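Local coordinates for protein 11R-lipoxygenase (Gersemia fruticosa, PDB 3VF1) that probably oxygenates polyunsaturated fatty acids as a calcium-dependent lipoxygenase, inserting both atoms of molecular oxygen with a non-heme iron, at residues A[570-584]-A[684-698]. Residues are numbered along the deposited sequence; the frame is centred on the assembly and turned at random.
Sequences TCSCQHAAVNFSQMA and YTWLIPGHVPNSIAI. With FE2 (Fe (II) ion), chain E.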
# COMPACT_ATOMS: atom_id res chain seq x y z
N THR A 570 -1.05 1.89 7.05
CA THR A 570 -0.38 0.99 6.11
C THR A 570 -0.90 1.17 4.68
O THR A 570 -0.13 1.11 3.72
CB THR A 570 -0.54 -0.48 6.52
OG1 THR A 570 0.09 -0.70 7.79
CG2 THR A 570 0.09 -1.40 5.48
N CYS A 571 -2.20 1.39 4.55
CA CYS A 571 -2.81 1.54 3.23
C CYS A 571 -2.46 2.88 2.59
O CYS A 571 -2.48 3.01 1.37
CB CYS A 571 -4.33 1.41 3.33
SG CYS A 571 -4.92 -0.25 3.76
N SER A 572 -2.13 3.87 3.42
CA SER A 572 -1.82 5.20 2.91
C SER A 572 -0.33 5.52 2.99
O SER A 572 0.36 5.55 1.97
CB SER A 572 -2.63 6.26 3.66
OG SER A 572 -2.36 6.24 5.05
N CYS A 573 0.17 5.76 4.20
CA CYS A 573 1.53 6.25 4.39
C CYS A 573 2.60 5.21 4.05
O CYS A 573 3.46 5.44 3.20
CB CYS A 573 1.72 6.73 5.83
SG CYS A 573 0.69 8.15 6.25
N GLN A 574 2.55 4.06 4.72
CA GLN A 574 3.58 3.04 4.54
C GLN A 574 3.73 2.67 3.07
O GLN A 574 4.84 2.66 2.54
CB GLN A 574 3.24 1.78 5.35
CG GLN A 574 4.34 0.73 5.33
CD GLN A 574 5.63 1.19 5.99
OE1 GLN A 574 5.72 2.31 6.49
NE2 GLN A 574 6.64 0.33 5.98
N HIS A 575 2.61 2.38 2.41
CA HIS A 575 2.66 2.02 1.00
C HIS A 575 3.29 3.13 0.18
O HIS A 575 4.10 2.87 -0.71
CB HIS A 575 1.26 1.72 0.46
CG HIS A 575 1.25 1.40 -1.00
ND1 HIS A 575 0.82 2.31 -1.96
CD2 HIS A 575 1.62 0.29 -1.68
CE1 HIS A 575 0.93 1.76 -3.15
NE2 HIS A 575 1.41 0.54 -3.02
N ALA A 576 2.94 4.37 0.49
CA ALA A 576 3.46 5.52 -0.24
C ALA A 576 4.98 5.61 -0.09
O ALA A 576 5.70 5.89 -1.05
CB ALA A 576 2.81 6.81 0.24
N ALA A 577 5.46 5.38 1.13
CA ALA A 577 6.87 5.53 1.44
C ALA A 577 7.73 4.50 0.71
O ALA A 577 8.84 4.81 0.27
CB ALA A 577 7.09 5.42 2.94
N VAL A 578 7.22 3.29 0.57
CA VAL A 578 7.98 2.20 -0.02
C VAL A 578 7.59 1.93 -1.48
O VAL A 578 8.13 1.02 -2.10
CB VAL A 578 7.80 0.89 0.77
CG1 VAL A 578 7.98 1.14 2.26
CG2 VAL A 578 6.44 0.27 0.49
N ASN A 579 6.66 2.71 -2.01
CA ASN A 579 6.18 2.48 -3.37
C ASN A 579 6.54 3.62 -4.33
O ASN A 579 7.22 3.40 -5.33
CB ASN A 579 4.66 2.27 -3.37
CG ASN A 579 4.14 1.77 -4.71
OD1 ASN A 579 3.83 0.59 -4.87
ND2 ASN A 579 4.02 2.68 -5.67
N PHE A 580 6.10 4.83 -4.02
CA PHE A 580 6.28 5.96 -4.93
C PHE A 580 7.69 6.56 -4.84
O PHE A 580 8.02 7.48 -5.58
CB PHE A 580 5.23 7.03 -4.66
CG PHE A 580 3.83 6.57 -4.93
CD1 PHE A 580 3.36 6.45 -6.23
CD2 PHE A 580 2.98 6.24 -3.89
CE1 PHE A 580 2.08 6.02 -6.49
CE2 PHE A 580 1.69 5.80 -4.14
CZ PHE A 580 1.24 5.69 -5.44
N SER A 581 8.50 6.02 -3.94
CA SER A 581 9.90 6.41 -3.83
C SER A 581 10.79 5.52 -4.69
O SER A 581 12.01 5.67 -4.70
CB SER A 581 10.35 6.33 -2.38
OG SER A 581 10.21 5.01 -1.89
N GLN A 582 10.17 4.59 -5.41
CA GLN A 582 10.91 3.56 -6.14
C GLN A 582 11.70 4.08 -7.34
O GLN A 582 12.68 3.46 -7.74
CB GLN A 582 9.96 2.45 -6.59
CG GLN A 582 9.64 1.43 -5.52
CD GLN A 582 8.77 0.30 -6.03
OE1 GLN A 582 9.20 -0.85 -6.10
NE2 GLN A 582 7.53 0.63 -6.38
N MET A 583 11.27 5.19 -7.92
CA MET A 583 11.98 5.73 -9.07
C MET A 583 13.26 6.43 -8.62
O MET A 583 14.29 6.37 -9.30
CB MET A 583 11.10 6.70 -9.87
CG MET A 583 11.75 7.20 -11.15
SD MET A 583 12.25 5.86 -12.26
CE MET A 583 10.68 5.42 -13.00
N ALA A 584 13.20 7.10 -7.48
CA ALA A 584 14.37 7.73 -6.89
C ALA A 584 15.39 6.67 -6.47
O ALA A 584 16.59 6.92 -6.45
CB ALA A 584 13.98 8.58 -5.70
N TYR A 684 13.58 14.50 1.55
CA TYR A 684 12.69 13.36 1.71
C TYR A 684 11.25 13.86 1.62
O TYR A 684 10.78 14.58 2.50
CB TYR A 684 12.93 12.65 3.04
CG TYR A 684 12.14 11.38 3.18
CD1 TYR A 684 12.58 10.19 2.62
CD2 TYR A 684 10.94 11.36 3.88
CE1 TYR A 684 11.85 9.02 2.74
CE2 TYR A 684 10.20 10.20 4.01
CZ TYR A 684 10.67 9.03 3.44
OH TYR A 684 9.94 7.87 3.57
N THR A 685 10.55 13.46 0.56
CA THR A 685 9.26 14.06 0.23
C THR A 685 8.14 13.04 0.09
O THR A 685 7.02 13.39 -0.30
CB THR A 685 9.36 14.82 -1.11
OG1 THR A 685 9.75 13.91 -2.14
CG2 THR A 685 10.39 15.94 -1.01
N TRP A 686 8.42 11.79 0.42
CA TRP A 686 7.49 10.70 0.12
C TRP A 686 6.37 10.56 1.14
O TRP A 686 5.42 9.81 0.92
CB TRP A 686 8.26 9.39 -0.02
CG TRP A 686 9.44 9.53 -0.92
CD1 TRP A 686 10.76 9.43 -0.57
CD2 TRP A 686 9.42 9.83 -2.32
NE1 TRP A 686 11.56 9.64 -1.67
CE2 TRP A 686 10.76 9.89 -2.76
CE3 TRP A 686 8.39 10.05 -3.25
CZ2 TRP A 686 11.09 10.15 -4.08
CZ3 TRP A 686 8.73 10.31 -4.56
CH2 TRP A 686 10.07 10.36 -4.96
N LEU A 687 6.48 11.27 2.26
CA LEU A 687 5.44 11.23 3.29
C LEU A 687 4.80 12.59 3.51
O LEU A 687 4.14 12.82 4.52
CB LEU A 687 6.00 10.67 4.60
CG LEU A 687 6.22 9.16 4.61
CD1 LEU A 687 6.80 8.72 5.95
CD2 LEU A 687 4.92 8.42 4.33
N ILE A 688 5.00 13.50 2.56
CA ILE A 688 4.23 14.74 2.55
C ILE A 688 2.78 14.36 2.28
O ILE A 688 2.48 13.76 1.26
CB ILE A 688 4.72 15.70 1.46
CG1 ILE A 688 6.11 16.23 1.82
CG2 ILE A 688 3.75 16.86 1.29
CD1 ILE A 688 6.76 17.06 0.72
N PRO A 689 1.87 14.70 3.22
CA PRO A 689 0.47 14.26 3.13
C PRO A 689 -0.14 14.46 1.75
O PRO A 689 -0.86 13.58 1.27
CB PRO A 689 -0.23 15.14 4.16
CG PRO A 689 0.82 15.45 5.16
CD PRO A 689 2.11 15.55 4.39
N GLY A 690 0.15 15.59 1.11
CA GLY A 690 -0.37 15.88 -0.21
C GLY A 690 0.15 14.95 -1.29
O GLY A 690 -0.37 14.94 -2.41
N HIS A 691 1.18 14.17 -0.96
CA HIS A 691 1.75 13.21 -1.90
C HIS A 691 1.37 11.77 -1.57
O HIS A 691 1.71 10.85 -2.31
CB HIS A 691 3.28 13.32 -1.91
CG HIS A 691 3.80 14.64 -2.38
ND1 HIS A 691 5.14 14.87 -2.62
CD2 HIS A 691 3.17 15.80 -2.67
CE1 HIS A 691 5.31 16.11 -3.03
NE2 HIS A 691 4.13 16.70 -3.06
N VAL A 692 0.66 11.57 -0.46
CA VAL A 692 0.33 10.23 0.02
C VAL A 692 -1.10 9.85 -0.34
O VAL A 692 -2.05 10.40 0.21
CB VAL A 692 0.48 10.13 1.55
CG1 VAL A 692 0.14 8.73 2.03
CG2 VAL A 692 1.89 10.51 1.98
N PRO A 693 -1.27 8.90 -1.27
CA PRO A 693 -2.63 8.44 -1.62
C PRO A 693 -3.35 7.85 -0.41
O PRO A 693 -2.70 7.42 0.54
CB PRO A 693 -2.38 7.36 -2.67
CG PRO A 693 -1.03 7.65 -3.22
CD PRO A 693 -0.25 8.21 -2.07
N ASN A 694 -4.68 7.84 -0.46
CA ASN A 694 -5.47 7.31 0.65
C ASN A 694 -5.41 5.79 0.75
O ASN A 694 -5.57 5.23 1.83
CB ASN A 694 -6.93 7.75 0.52
CG ASN A 694 -7.20 9.06 1.22
OD1 ASN A 694 -6.82 9.25 2.38
ND2 ASN A 694 -7.87 9.98 0.53
N SER A 695 -5.18 5.12 -0.38
CA SER A 695 -5.22 3.66 -0.42
C SER A 695 -4.10 3.04 -1.24
O SER A 695 -3.25 3.74 -1.78
CB SER A 695 -6.57 3.20 -0.99
OG SER A 695 -6.71 3.62 -2.33
N ILE A 696 -4.13 1.72 -1.31
CA ILE A 696 -3.23 0.95 -2.16
C ILE A 696 -3.95 0.60 -3.45
O ILE A 696 -4.65 -0.42 -3.52
CB ILE A 696 -2.80 -0.36 -1.47
CG1 ILE A 696 -2.04 -0.06 -0.18
CG2 ILE A 696 -1.96 -1.21 -2.41
CD1 ILE A 696 -1.76 -1.30 0.66
N ALA A 697 -3.80 1.44 -4.47
CA ALA A 697 -4.48 1.22 -5.74
C ALA A 697 -3.48 0.98 -6.86
O ALA A 697 -3.85 0.97 -8.04
CB ALA A 697 -5.37 2.40 -6.07
N ILE A 698 -2.21 0.78 -6.51
CA ILE A 698 -1.17 0.59 -7.51
C ILE A 698 0.07 -0.07 -6.89
O ILE A 698 0.94 -0.58 -7.60
CB ILE A 698 -0.76 1.94 -8.15
CG1 ILE A 698 -0.02 1.71 -9.46
CG2 ILE A 698 0.07 2.76 -7.18
CD1 ILE A 698 -0.90 1.19 -10.58
OXT ILE A 698 0.23 -0.12 -5.67
FE FE2 E . 2.09 -0.84 -4.54
O HOH W 1 -0.68 4.50 -0.63
O HOH W 2 10.71 5.93 1.74
O HOH W 3 2.82 -0.75 -6.77
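His-575 and the C-terminal carboxylate of Ile-698 meet at one iron, the hallmark of the lipoxygenase fold, in which the chain end is threaded into the helical core to complete a non-heme metal site. NE2 of His-575 binds the iron at 2.2 Å and OXT of Ile-698 at 2.3 Å; Asn-579, one helical turn on from the histidine, adds OD1, water 3 occupies a further position, and His-392 and His-397 of helix 369-410 complete the site.

The histidine is also gripped away from its metal-binding nitrogen. With CG anti to the backbone N (chi1 177°), the His-575 imidazole is set against the C-terminal tail, where CG2 of Ile-696 lies over one ring face, 4.0 Å from the ring centroid in a CH-pi contact. Behind the ring, water 1 accepts from ND1 of His-575 at 3.0 Å and lies within bonding distance of the carbonyls of Ser-572 and Ser-695, a second-shell link likely to fix the ring's rotation.

Farther along, Phe-580 turns its CE2 and CZ corner to Pro-693 CG and Ile-698 CG2, while Val-692 CG1 rests on Ala-576 CB. At the far end, the Trp-686 indole spreads over the type I beta turn from Asn-579 to Gln-582: CB of Ser-581 stands almost exactly above its five-membered ring, and Ala-584 CB meets CZ2. An alanine in place of Trp-686 would remove the indole and would probably open a gap beside Ser-581 and Ala-584, leaving that turn less firmly held. Nearby, water 2 joins the segments, donating to Ala-577 O at 2.6 Å and accepting from Tyr-684 OH at 2.8 Å.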